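Local coordinates for ABC-type transport auxiliary lipoprotein component domain-containing protein (Xanthomonas campestris pv. campestris, PDB 2IQI) that is of unknown function but probably serves as an auxiliary lipoprotein component of an ABC-type transport system, at residues E111-G116 against A121-L126; D71-S76 against T167-E172; V138-T143 against L178-Q183; R41-D44 against I48-R51; D75-A80 against Y101-D106. All blocks are in the same frame, centred on the assembly; numbering follows the deposited sequence.

Interaction 1 of 5, residues E111-G116 against A121-L126; sequences ESDYAG and AATIEL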
# COMPACT_ATOMS: atom_id res chain seq x y z
N GLU A 111 1.64 -9.04 5.95
CA GLU A 111 1.68 -10.40 6.45
C GLU A 111 0.37 -11.15 6.35
O GLU A 111 -0.71 -10.56 6.39
CB GLU A 111 2.18 -10.40 7.90
CG GLU A 111 1.23 -9.66 8.85
CD GLU A 111 1.82 -9.44 10.25
OE1 GLU A 111 1.30 -10.05 11.21
OE2 GLU A 111 2.81 -8.68 10.38
N SER A 112 0.47 -12.46 6.22
CA SER A 112 -0.67 -13.34 6.42
C SER A 112 -0.86 -13.57 7.90
O SER A 112 -0.01 -14.17 8.54
CB SER A 112 -0.42 -14.65 5.72
OG SER A 112 -1.57 -15.41 5.75
N ASP A 113 -1.95 -13.06 8.47
CA ASP A 113 -2.13 -13.03 9.93
C ASP A 113 -3.25 -13.95 10.35
O ASP A 113 -4.40 -13.77 9.95
CB ASP A 113 -2.39 -11.60 10.38
CG ASP A 113 -2.54 -11.45 11.91
OD1 ASP A 113 -2.09 -12.32 12.71
OD2 ASP A 113 -3.12 -10.39 12.32
N TYR A 114 -2.89 -14.96 11.15
CA TYR A 114 -3.88 -15.96 11.57
C TYR A 114 -4.80 -15.40 12.63
O TYR A 114 -5.95 -15.80 12.71
CB TYR A 114 -3.24 -17.27 12.04
CG TYR A 114 -3.00 -18.26 10.94
CD1 TYR A 114 -3.92 -19.30 10.69
CD2 TYR A 114 -1.86 -18.18 10.14
CE1 TYR A 114 -3.69 -20.24 9.67
CE2 TYR A 114 -1.61 -19.08 9.14
CZ TYR A 114 -2.52 -20.10 8.89
OH TYR A 114 -2.24 -20.98 7.87
N ALA A 115 -4.26 -14.47 13.41
CA ALA A 115 -4.98 -13.77 14.50
C ALA A 115 -5.84 -14.74 15.39
O ALA A 115 -7.05 -14.52 15.60
CB ALA A 115 -5.81 -12.59 13.92
N GLY A 116 -5.21 -15.80 15.90
CA GLY A 116 -5.98 -16.90 16.55
C GLY A 116 -7.28 -17.35 15.86
O GLY A 116 -8.31 -17.56 16.49
N ALA A 121 -5.70 -13.70 7.73
CA ALA A 121 -6.10 -12.50 7.00
C ALA A 121 -4.85 -11.84 6.39
O ALA A 121 -3.85 -11.63 7.09
CB ALA A 121 -6.83 -11.53 7.90
N ALA A 122 -4.90 -11.54 5.09
CA ALA A 122 -3.84 -10.75 4.47
C ALA A 122 -3.94 -9.34 5.02
O ALA A 122 -4.98 -8.71 4.88
CB ALA A 122 -3.96 -10.75 2.99
N THR A 123 -2.87 -8.87 5.63
CA THR A 123 -2.88 -7.71 6.45
C THR A 123 -1.80 -6.72 6.03
O THR A 123 -0.60 -7.05 5.99
CB THR A 123 -2.67 -8.13 7.92
OG1 THR A 123 -3.77 -8.95 8.32
CG2 THR A 123 -2.57 -6.91 8.86
N ILE A 124 -2.22 -5.49 5.74
CA ILE A 124 -1.30 -4.44 5.45
C ILE A 124 -1.58 -3.36 6.42
O ILE A 124 -2.72 -2.92 6.55
CB ILE A 124 -1.42 -3.96 3.99
CG1 ILE A 124 -1.24 -5.12 3.01
CG2 ILE A 124 -0.33 -3.02 3.68
CD1 ILE A 124 -1.39 -4.76 1.60
N GLU A 125 -0.56 -2.95 7.16
CA GLU A 125 -0.63 -1.75 7.97
C GLU A 125 0.51 -0.83 7.59
O GLU A 125 1.68 -1.27 7.53
CB GLU A 125 -0.60 -2.09 9.44
CG GLU A 125 -0.29 -0.89 10.34
CD GLU A 125 -0.26 -1.26 11.83
OE1 GLU A 125 -0.50 -2.46 12.17
OE2 GLU A 125 -0.03 -0.34 12.67
N LEU A 126 0.17 0.43 7.31
CA LEU A 126 1.13 1.44 6.87
C LEU A 126 0.78 2.90 7.30
O LEU A 126 -0.39 3.20 7.62
CB LEU A 126 1.38 1.34 5.37
CG LEU A 126 0.16 1.58 4.46
CD1 LEU A 126 -0.10 3.09 4.27
CD2 LEU A 126 0.20 0.78 3.09
O HOH W 1 -4.96 -9.08 10.62
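Glu111, Ser112 and Asp113 run antiparallel to Thr123, Ala122 and Ala121, with the hydrogen-bonded pairs Glu111-Thr123 and Asp113-Ala121 flanking the non-hydrogen-bonded pair Ser112-Ala122, whose CA atoms are 4.5 Å apart. Each hydrogen-bonded pair exchanges two backbone bonds. In the first, Glu111 N reaches Thr123 O at 3.0 Å and Thr123 N returns to Glu111 O at 2.8 Å. In the second, Asp113 N donates to Ala121 O and Ala121 N to Asp113 O, both nearly straight at the hydrogen.

Glu111, Asp113, Ala121 and Thr123 share one face of this hairpin. There Asp113 CB lies 3.6 Å from Thr123 OG1, an aliphatic carbon set against a hydroxyl. The Asp113 carboxylate extends beyond it because CG stands anti to the backbone N (chi1 -178°). A water links the two side chains, donating to Asp113 OD2 at 2.8 Å and lying 2.6 Å from Thr123 OG1. The other oxygen, Asp113 OD1, is met from above the carboxylate plane by Ala115 N at 3.1 Å, an Asx turn that bends the chain as it leaves the short strand. One carboxylate thus serves both the turn and the water bridge.

Glu111 carries its own carboxylate away to a salt bridge with Arg51. On the other face Ser112 and Ala122 point toward helix 155-185, where they touch Val158 and Ala161, and Ser112 OG bonds to Tyr60 OH. The short strand 112-113 lies between strands 121-132 and 49-51, while strand 137-149 borders 121-132 on its far side.

Interaction 2 of 5, residues D71-S76 against T167-E172; sequences DMLEDS and TQVTTE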
# COMPACT_ATOMS: atom_id res chain seq x y z
N ASP A 71 7.87 -2.52 -3.15
CA ASP A 71 7.78 -2.16 -4.57
C ASP A 71 6.38 -2.43 -5.17
O ASP A 71 5.98 -1.72 -6.11
CB ASP A 71 8.85 -2.86 -5.43
CG ASP A 71 10.31 -2.49 -5.04
OD1 ASP A 71 10.55 -1.47 -4.32
OD2 ASP A 71 11.22 -3.23 -5.46
N MET A 72 5.68 -3.49 -4.69
CA MET A 72 4.31 -3.80 -5.16
C MET A 72 3.46 -2.59 -4.72
O MET A 72 2.59 -2.12 -5.47
CB MET A 72 3.69 -5.08 -4.53
CG MET A 72 4.43 -6.42 -4.65
SD MET A 72 3.57 -7.82 -3.83
CE MET A 72 2.15 -7.82 -4.87
N LEU A 73 3.76 -2.11 -3.51
CA LEU A 73 3.08 -0.97 -2.94
C LEU A 73 3.43 0.35 -3.64
O LEU A 73 2.56 1.14 -4.00
CB LEU A 73 3.28 -0.90 -1.43
CG LEU A 73 2.37 0.21 -0.91
CD1 LEU A 73 1.01 -0.34 -0.50
CD2 LEU A 73 3.05 1.00 0.22
N GLU A 74 4.71 0.59 -3.86
CA GLU A 74 5.13 1.69 -4.72
C GLU A 74 4.51 1.64 -6.15
O GLU A 74 4.09 2.65 -6.69
CB GLU A 74 6.64 1.74 -4.76
CG GLU A 74 7.20 3.04 -5.23
CD GLU A 74 8.63 2.90 -5.73
OE1 GLU A 74 9.36 2.01 -5.20
OE2 GLU A 74 9.02 3.67 -6.66
N ASP A 75 4.43 0.49 -6.77
CA ASP A 75 3.80 0.46 -8.08
C ASP A 75 2.28 0.61 -8.04
O ASP A 75 1.70 1.14 -8.98
CB ASP A 75 4.18 -0.80 -8.91
CG ASP A 75 5.65 -0.84 -9.29
OD1 ASP A 75 6.40 0.07 -8.84
OD2 ASP A 75 6.05 -1.77 -10.04
N SER A 76 1.61 0.14 -6.99
CA SER A 76 0.16 0.21 -6.98
C SER A 76 -0.26 1.63 -6.86
O SER A 76 -1.20 2.07 -7.54
CB SER A 76 -0.42 -0.54 -5.79
OG SER A 76 -0.22 -1.90 -6.02
N THR A 167 -5.47 -3.68 -3.03
CA THR A 167 -6.37 -2.84 -3.81
C THR A 167 -7.07 -1.86 -2.87
O THR A 167 -7.08 -0.65 -3.12
CB THR A 167 -7.36 -3.67 -4.64
OG1 THR A 167 -6.64 -4.46 -5.58
CG2 THR A 167 -8.36 -2.78 -5.41
N GLN A 168 -7.59 -2.38 -1.75
CA GLN A 168 -8.28 -1.52 -0.77
C GLN A 168 -7.38 -0.45 -0.11
O GLN A 168 -7.81 0.70 -0.04
CB GLN A 168 -9.05 -2.35 0.26
CG GLN A 168 -9.70 -1.52 1.32
CD GLN A 168 -10.39 -2.34 2.42
OE1 GLN A 168 -10.77 -3.49 2.22
NE2 GLN A 168 -10.58 -1.72 3.58
N VAL A 169 -6.16 -0.78 0.33
CA VAL A 169 -5.30 0.24 0.97
C VAL A 169 -4.87 1.30 -0.02
O VAL A 169 -4.85 2.48 0.33
CB VAL A 169 -4.08 -0.34 1.84
CG1 VAL A 169 -2.87 -0.73 1.01
CG2 VAL A 169 -3.67 0.64 2.92
N THR A 170 -4.55 0.90 -1.26
CA THR A 170 -4.12 1.82 -2.31
C THR A 170 -5.28 2.78 -2.59
O THR A 170 -5.07 3.97 -2.78
CB THR A 170 -3.74 1.07 -3.62
OG1 THR A 170 -2.67 0.16 -3.36
CG2 THR A 170 -3.31 2.01 -4.72
N THR A 171 -6.52 2.27 -2.59
CA THR A 171 -7.69 3.11 -2.87
C THR A 171 -7.84 4.16 -1.76
O THR A 171 -8.25 5.32 -1.99
CB THR A 171 -8.98 2.26 -2.99
OG1 THR A 171 -8.85 1.37 -4.10
CG2 THR A 171 -10.13 3.12 -3.26
N GLU A 172 -7.53 3.75 -0.53
CA GLU A 172 -7.67 4.66 0.58
C GLU A 172 -6.54 5.69 0.54
O GLU A 172 -6.72 6.82 0.97
CB GLU A 172 -7.72 3.89 1.91
CG GLU A 172 -9.05 3.17 2.19
CD GLU A 172 -9.04 2.24 3.46
OE1 GLU A 172 -8.24 2.45 4.45
OE2 GLU A 172 -9.88 1.28 3.47
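Ser76 and Thr170 have the nearest CA atoms of the two segments, 6.5 Å apart. Ser76 CB lies 3.4 Å from Thr170 OG1, and Thr170 CG2 sits 3.5 Å from the carbonyl oxygen Ser76 O, so both branches of the threonine fit against one small residue. Beside them Leu73 CD1 meets Val169 CG1 at 4.2 Å, the two side chains crossing at about a right angle. The first bond of the Leu73 side chain does not aim at the other helix, but with CG anti to the backbone N (chi1 -172°) the chain reaches across to the valine.

Neither hydroxyl at the interface bonds across it; each turns back to its own helix. Ser76 OG donates to Met72 O at 2.9 Å, arriving on the opposite face of that carbonyl from Ser76 N, while Thr170 OG1 is hydrogen-bonded to Leu166 O. Carbon therefore meets oxygen here without a bond between the helices.

Farther out, Leu73 touches Ile105 and Val107 of strand 101-110, and Val169 touches Phe144 and Val146 of strand 137-149. Two helices packed on each other and over one face of a mixed sheet are consistent with a two-layer alpha/beta sandwich.

Interaction 3 of 5, residues V138-T143 against L178-Q183; sequences VVASRT and LITGQQ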
# COMPACT_ATOMS: atom_id res chain seq x y z
N VAL A 138 4.94 19.08 7.25
CA VAL A 138 3.99 17.99 7.34
C VAL A 138 2.58 18.51 7.19
O VAL A 138 2.10 19.25 8.04
CB VAL A 138 4.16 17.22 8.62
CG1 VAL A 138 3.25 16.01 8.59
CG2 VAL A 138 5.64 16.80 8.75
N VAL A 139 1.93 18.14 6.09
CA VAL A 139 0.56 18.52 5.85
C VAL A 139 -0.36 17.69 6.74
O VAL A 139 -1.20 18.23 7.41
CB VAL A 139 0.19 18.36 4.39
CG1 VAL A 139 -1.31 18.47 4.22
CG2 VAL A 139 0.89 19.41 3.57
N ALA A 140 -0.18 16.38 6.74
CA ALA A 140 -0.95 15.44 7.55
C ALA A 140 -0.32 14.06 7.46
O ALA A 140 0.61 13.80 6.68
CB ALA A 140 -2.38 15.37 7.10
N SER A 141 -0.85 13.17 8.29
CA SER A 141 -0.28 11.87 8.49
C SER A 141 -1.48 11.02 8.83
O SER A 141 -2.43 11.54 9.41
CB SER A 141 0.68 11.90 9.67
OG SER A 141 1.60 10.81 9.58
N ARG A 142 -1.45 9.75 8.44
CA ARG A 142 -2.54 8.83 8.70
C ARG A 142 -2.10 7.39 8.61
O ARG A 142 -1.43 6.98 7.66
CB ARG A 142 -3.70 9.05 7.73
CG ARG A 142 -4.81 8.11 8.04
CD ARG A 142 -6.04 8.29 7.23
NE ARG A 142 -6.76 9.49 7.63
CZ ARG A 142 -7.93 9.84 7.11
NH1 ARG A 142 -8.53 9.07 6.19
NH2 ARG A 142 -8.52 10.95 7.52
N THR A 143 -2.52 6.60 9.59
CA THR A 143 -2.32 5.16 9.60
C THR A 143 -3.48 4.49 8.91
O THR A 143 -4.62 4.82 9.16
CB THR A 143 -2.15 4.69 11.03
OG1 THR A 143 -0.92 5.23 11.51
CG2 THR A 143 -2.08 3.18 11.13
N LEU A 178 -5.13 12.92 -2.57
CA LEU A 178 -5.78 13.93 -3.37
C LEU A 178 -6.58 14.88 -2.52
O LEU A 178 -6.52 16.07 -2.75
CB LEU A 178 -6.70 13.31 -4.40
CG LEU A 178 -5.99 12.41 -5.38
CD1 LEU A 178 -7.04 11.90 -6.27
CD2 LEU A 178 -4.88 13.17 -6.17
N ILE A 179 -7.37 14.37 -1.57
CA ILE A 179 -8.24 15.26 -0.79
C ILE A 179 -7.39 16.10 0.17
O ILE A 179 -7.53 17.34 0.19
CB ILE A 179 -9.37 14.47 -0.08
CG1 ILE A 179 -10.39 14.05 -1.13
CG2 ILE A 179 -10.03 15.28 1.05
CD1 ILE A 179 -11.35 13.03 -0.65
N THR A 180 -6.50 15.46 0.91
CA THR A 180 -5.67 16.20 1.84
C THR A 180 -4.79 17.22 1.09
O THR A 180 -4.70 18.39 1.49
CB THR A 180 -4.79 15.28 2.71
OG1 THR A 180 -5.58 14.23 3.29
CG2 THR A 180 -4.13 16.08 3.79
N GLY A 181 -4.18 16.79 -0.00
CA GLY A 181 -3.37 17.67 -0.80
C GLY A 181 -4.14 18.91 -1.20
O GLY A 181 -3.66 20.02 -1.01
N GLN A 182 -5.32 18.68 -1.75
CA GLN A 182 -6.18 19.73 -2.25
C GLN A 182 -6.68 20.68 -1.15
O GLN A 182 -6.83 21.87 -1.38
CB GLN A 182 -7.34 19.10 -3.00
CG GLN A 182 -8.25 20.07 -3.76
CD GLN A 182 -7.53 20.92 -4.81
OE1 GLN A 182 -6.30 20.83 -5.01
NE2 GLN A 182 -8.30 21.74 -5.49
N GLN A 183 -6.94 20.19 0.05
CA GLN A 183 -7.40 21.09 1.09
C GLN A 183 -6.25 21.94 1.54
O GLN A 183 -6.47 23.09 1.95
CB GLN A 183 -8.09 20.36 2.26
CG GLN A 183 -9.53 20.01 1.88
CD GLN A 183 -10.22 18.95 2.76
OE1 GLN A 183 -9.60 18.30 3.62
NE2 GLN A 183 -11.53 18.79 2.53
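A helix-on-strand contact near the surface joins Val139 and Ala140 to Thr180, late in the long helix 155-185, at a classic beta bulge in strand 137-149. Val139 and Ala140 both stand opposite Leu130 of the neighbouring strand 121-132. In a regular strand adjacent side chains alternate between faces, but at this bulge both residues direct their side chains toward the helix, which is what lets a single threonine meet the two together.

The threonine does so with its methyl branch. A chi1 of -50° sets OG1 beside the backbone N and leaves CG2 anti to that nitrogen, and it is this carbon, not the hydroxyl, that touches the strand. Thr180 OG1 instead bonds back to Trp176 O, one turn earlier in the same helix, so the polar branch is occupied within the helix while the apolar one makes the contact. Val139 approaches with CG1, sliding past the threonine in the opposite direction, and Ala140 adds its lone methyl carbon.

The backbones stay well apart, with the CA atoms of Ala140 and Thr180 separated by 7.4 Å, and the touching residues are partly exposed. Trp176 continues the contact along the helix, lying against Ala140 and Arg142, and Val139 also touches Tyr101 of strand 101-110 and Asp184 of the helix. At the centre Thr180 CG2 is nearly equidistant from its two partners, 3.7 Å from Val139 CG1 and 3.8 Å from Ala140 CB.

Interaction 4 of 5, residues R41-D44 against I48-R51; sequences RIID and INVR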
# COMPACT_ATOMS: atom_id res chain seq x y z
N ARG A 41 13.62 -5.00 6.75
CA ARG A 41 14.08 -5.96 5.73
C ARG A 41 13.18 -7.16 5.52
O ARG A 41 13.07 -7.67 4.42
CB ARG A 41 15.51 -6.41 6.01
CG ARG A 41 16.49 -5.85 5.02
CD ARG A 41 17.92 -5.98 5.52
NE ARG A 41 18.73 -4.93 4.89
CZ ARG A 41 20.05 -4.96 4.75
NH1 ARG A 41 20.76 -6.00 5.19
NH2 ARG A 41 20.67 -3.94 4.15
N ILE A 42 12.55 -7.60 6.60
CA ILE A 42 11.64 -8.72 6.59
C ILE A 42 10.37 -8.46 5.71
O ILE A 42 9.83 -9.39 5.09
CB ILE A 42 11.33 -9.14 8.05
CG1 ILE A 42 10.72 -10.55 8.13
CG2 ILE A 42 10.46 -8.08 8.78
CD1 ILE A 42 10.99 -11.25 9.49
N ILE A 43 9.91 -7.21 5.65
CA ILE A 43 8.76 -6.83 4.84
C ILE A 43 9.23 -6.59 3.41
O ILE A 43 8.56 -6.91 2.43
CB ILE A 43 8.15 -5.51 5.33
CG1 ILE A 43 7.40 -5.71 6.65
CG2 ILE A 43 7.22 -4.90 4.28
CD1 ILE A 43 6.75 -4.43 7.14
N ASP A 44 10.41 -5.99 3.33
CA ASP A 44 10.98 -5.53 2.09
C ASP A 44 11.76 -6.65 1.41
O ASP A 44 12.85 -6.41 0.87
CB ASP A 44 11.92 -4.38 2.41
CG ASP A 44 12.18 -3.50 1.24
OD1 ASP A 44 11.41 -3.57 0.25
OD2 ASP A 44 13.18 -2.74 1.31
N ILE A 48 7.10 -14.02 1.68
CA ILE A 48 5.74 -13.76 2.14
C ILE A 48 5.66 -14.07 3.60
O ILE A 48 5.80 -15.22 4.00
CB ILE A 48 4.70 -14.59 1.37
CG1 ILE A 48 4.89 -14.40 -0.14
CG2 ILE A 48 3.30 -14.18 1.84
CD1 ILE A 48 3.89 -15.07 -1.00
N ASN A 49 5.45 -13.04 4.39
CA ASN A 49 5.31 -13.20 5.82
C ASN A 49 4.00 -13.81 6.28
O ASN A 49 2.93 -13.60 5.69
CB ASN A 49 5.52 -11.88 6.50
CG ASN A 49 6.85 -11.26 6.14
OD1 ASN A 49 7.75 -11.95 5.68
ND2 ASN A 49 6.99 -9.95 6.37
N VAL A 50 4.13 -14.59 7.35
CA VAL A 50 3.00 -15.22 7.97
C VAL A 50 3.23 -15.21 9.48
O VAL A 50 4.33 -15.46 9.95
CB VAL A 50 2.77 -16.65 7.38
CG1 VAL A 50 4.04 -17.49 7.44
CG2 VAL A 50 1.58 -17.38 8.05
N ARG A 51 2.20 -14.86 10.23
CA ARG A 51 2.23 -14.86 11.69
C ARG A 51 1.30 -15.98 12.18
O ARG A 51 0.11 -15.76 12.38
CB ARG A 51 1.73 -13.50 12.19
CG ARG A 51 1.75 -13.29 13.71
CD ARG A 51 1.41 -11.88 14.11
NE ARG A 51 2.17 -10.90 13.35
CZ ARG A 51 3.21 -10.21 13.80
NH1 ARG A 51 3.66 -10.38 15.04
NH2 ARG A 51 3.80 -9.34 13.02
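The side chain of Asn49 swings its CG anti to the carbonyl carbon (chi1 -56°), which carries the amide toward the backbone of Ile42. Ile42 in turn sends CG1 anti to its own N (chi1 -163°), and that carbon passes alongside the amide, 4.1 Å from Asn49 OD1. An asparagine side chain is here bonded to a backbone carbonyl across a short loop that leads into strand 49-51 of the mixed sheet. Residues 41-43 have helical backbone angles without the regular helix bonds, and segment 48-51 follows Asp44 after three intervening residues.

One hydrogen bond spans the two segments, from Asn49 ND2 to Ile42 O. The oxygen lies close to the plane of the amide, so the N-H is well directed. At the other end the donor stands above the carbonyl plane of Ile42 and meets no lone pair squarely. Ile43 completes the contact with its CA 3.9 Å from Asn49 ND2; its CB is directed away from the asparagine, and its side chain also touches Val107 and Phe110 of strand 101-110.

The backbone of Asn49 is paired with Ser112 of strand 112-113, and its side chain also touches Val59. The bond thus joins the irregular residues 41-43 to a member of the sheet. The amide nitrogen Asn49 ND2 reaches Ile42 O at 3.2 Å with an angle of 152° at the hydrogen.

Interaction 5 of 5, residues D75-A80 against Y101-D106; sequences DSVVRA and YKLAID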
# COMPACT_ATOMS: atom_id res chain seq x y z
N ASP A 75 4.43 0.49 -6.77
CA ASP A 75 3.80 0.46 -8.08
C ASP A 75 2.28 0.61 -8.04
O ASP A 75 1.70 1.14 -8.98
CB ASP A 75 4.18 -0.80 -8.91
CG ASP A 75 5.65 -0.84 -9.29
OD1 ASP A 75 6.40 0.07 -8.84
OD2 ASP A 75 6.05 -1.77 -10.04
N SER A 76 1.61 0.14 -6.99
CA SER A 76 0.16 0.21 -6.98
C SER A 76 -0.26 1.63 -6.86
O SER A 76 -1.20 2.07 -7.54
CB SER A 76 -0.42 -0.54 -5.79
OG SER A 76 -0.22 -1.90 -6.02
N VAL A 77 0.46 2.33 -5.98
CA VAL A 77 0.12 3.67 -5.59
C VAL A 77 0.26 4.61 -6.79
O VAL A 77 -0.70 5.32 -7.15
CB VAL A 77 0.95 4.13 -4.36
CG1 VAL A 77 0.88 5.63 -4.21
CG2 VAL A 77 0.41 3.48 -3.11
N VAL A 78 1.44 4.57 -7.41
CA VAL A 78 1.76 5.39 -8.57
C VAL A 78 0.87 5.03 -9.75
O VAL A 78 0.31 5.91 -10.39
CB VAL A 78 3.22 5.22 -8.97
CG1 VAL A 78 3.42 5.73 -10.37
CG2 VAL A 78 4.10 5.96 -8.02
N ARG A 79 0.70 3.74 -10.03
CA ARG A 79 -0.23 3.37 -11.08
C ARG A 79 -1.63 3.83 -10.78
O ARG A 79 -2.29 4.31 -11.69
CB ARG A 79 -0.20 1.88 -11.38
CG ARG A 79 1.20 1.52 -11.81
CD ARG A 79 1.43 0.15 -12.38
NE ARG A 79 2.87 0.11 -12.61
CZ ARG A 79 3.63 -0.98 -12.54
NH1 ARG A 79 3.07 -2.14 -12.25
NH2 ARG A 79 4.94 -0.88 -12.76
N ALA A 80 -2.10 3.73 -9.53
CA ALA A 80 -3.47 4.20 -9.25
C ALA A 80 -3.65 5.75 -9.38
O ALA A 80 -4.69 6.22 -9.83
CB ALA A 80 -3.97 3.68 -7.95
N TYR A 101 3.97 18.39 -3.73
CA TYR A 101 3.83 17.50 -2.55
C TYR A 101 4.63 16.23 -2.68
O TYR A 101 4.89 15.79 -3.80
CB TYR A 101 2.37 17.15 -2.28
CG TYR A 101 1.55 18.36 -1.92
CD1 TYR A 101 1.48 18.81 -0.60
CD2 TYR A 101 0.86 19.08 -2.91
CE1 TYR A 101 0.74 19.96 -0.25
CE2 TYR A 101 0.11 20.22 -2.58
CZ TYR A 101 0.06 20.64 -1.25
OH TYR A 101 -0.67 21.73 -0.92
N LYS A 102 4.99 15.65 -1.54
CA LYS A 102 5.70 14.36 -1.49
C LYS A 102 4.90 13.40 -0.61
O LYS A 102 4.59 13.71 0.54
CB LYS A 102 7.12 14.56 -0.94
CG LYS A 102 7.89 13.26 -0.62
CD LYS A 102 8.93 13.47 0.52
CE LYS A 102 10.25 12.70 0.23
NZ LYS A 102 11.24 12.70 1.37
N LEU A 103 4.55 12.23 -1.17
CA LEU A 103 3.86 11.14 -0.43
C LEU A 103 4.86 10.12 0.06
O LEU A 103 5.44 9.37 -0.75
CB LEU A 103 2.83 10.44 -1.30
CG LEU A 103 2.12 9.23 -0.72
CD1 LEU A 103 1.32 9.56 0.51
CD2 LEU A 103 1.21 8.64 -1.77
N ALA A 104 5.04 10.09 1.39
CA ALA A 104 5.94 9.12 2.01
C ALA A 104 5.22 8.04 2.84
O ALA A 104 4.50 8.34 3.80
CB ALA A 104 6.97 9.85 2.86
N ILE A 105 5.44 6.78 2.49
CA ILE A 105 4.79 5.66 3.14
C ILE A 105 5.78 4.84 3.96
O ILE A 105 6.82 4.48 3.50
CB ILE A 105 4.10 4.76 2.10
CG1 ILE A 105 3.07 5.55 1.31
CG2 ILE A 105 3.34 3.65 2.78
CD1 ILE A 105 2.65 4.84 0.03
N ASP A 106 5.45 4.57 5.22
CA ASP A 106 6.22 3.64 6.02
C ASP A 106 5.32 2.42 6.21
O ASP A 106 4.18 2.58 6.66
CB ASP A 106 6.58 4.27 7.35
CG ASP A 106 7.55 3.43 8.15
OD1 ASP A 106 8.62 3.03 7.60
OD2 ASP A 106 7.25 3.18 9.36
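Val77 of helix 69-82 faces Leu103 and Ile105 of strand 101-110 across a full layer spacing, the nearest CA atoms, those of Val77 and Leu103, being 9.8 Å apart. Side chains alone bridge that gap. Leu103 and Ile105, two residues apart along the strand, project from the same side of it toward the helix, and Val77 points back at them.

The valine divides its two methyl groups between the two partners. Its CG1, anti to the backbone N (chi1 164°), meets Leu103 CD2 at 3.9 Å, the two side chains reaching toward each other tip to tip. Val77 CG2 lies 4.1 Å from Ile105 CD1, and here the side chains slide past one another in opposite directions. Both methyls of Val77 are thus engaged on the side facing the strand, one by each residue.

Val34 of strand 31-34 also touches Val77, and Leu32 of the same strand touches Leu103; Ala128 and Leu126 of strand 121-132 continue the apolar layer against Leu103 and Ile105. Elsewhere on the helix Asp75 lies near Arg79, with Arg79 NH2 3.1 Å from Asp75 OD2, an ion pair by charge alone since the oxygen is well out of the guanidinium plane. Asp75 OD1 pairs with Arg92.

In this segment charged groups pair away from the strand, whereas toward it the touching atoms are all methyl carbons. Such a contact has no directional bonds and depends on burial and shape for its stability.

In the fold
Interactions 2 and 5 form the middle of the fold, their centres 8 Å apart: both use helix 69-82, one against helix 155-185 and the other against the sheet, and Leu73 CD2 meets Ile105 CG2 at 3.7 Å between them. Leu126 of interaction 1 joins this centre, its CD2 lying 3.9 Å from Leu73 CD1. Interactions 1 and 4 lie together, about 11 Å apart between centres, on the neighbouring strands 112-113 and 49-51, where Ser112 O lies 3.6 Å from Val50 CG2. Interaction 3 uses the later part of helix 155-185, its centre about 28 Å from that of interaction 4 and on the opposite side of the chain's centre; Val139 and Tyr101 connect it to interaction 5.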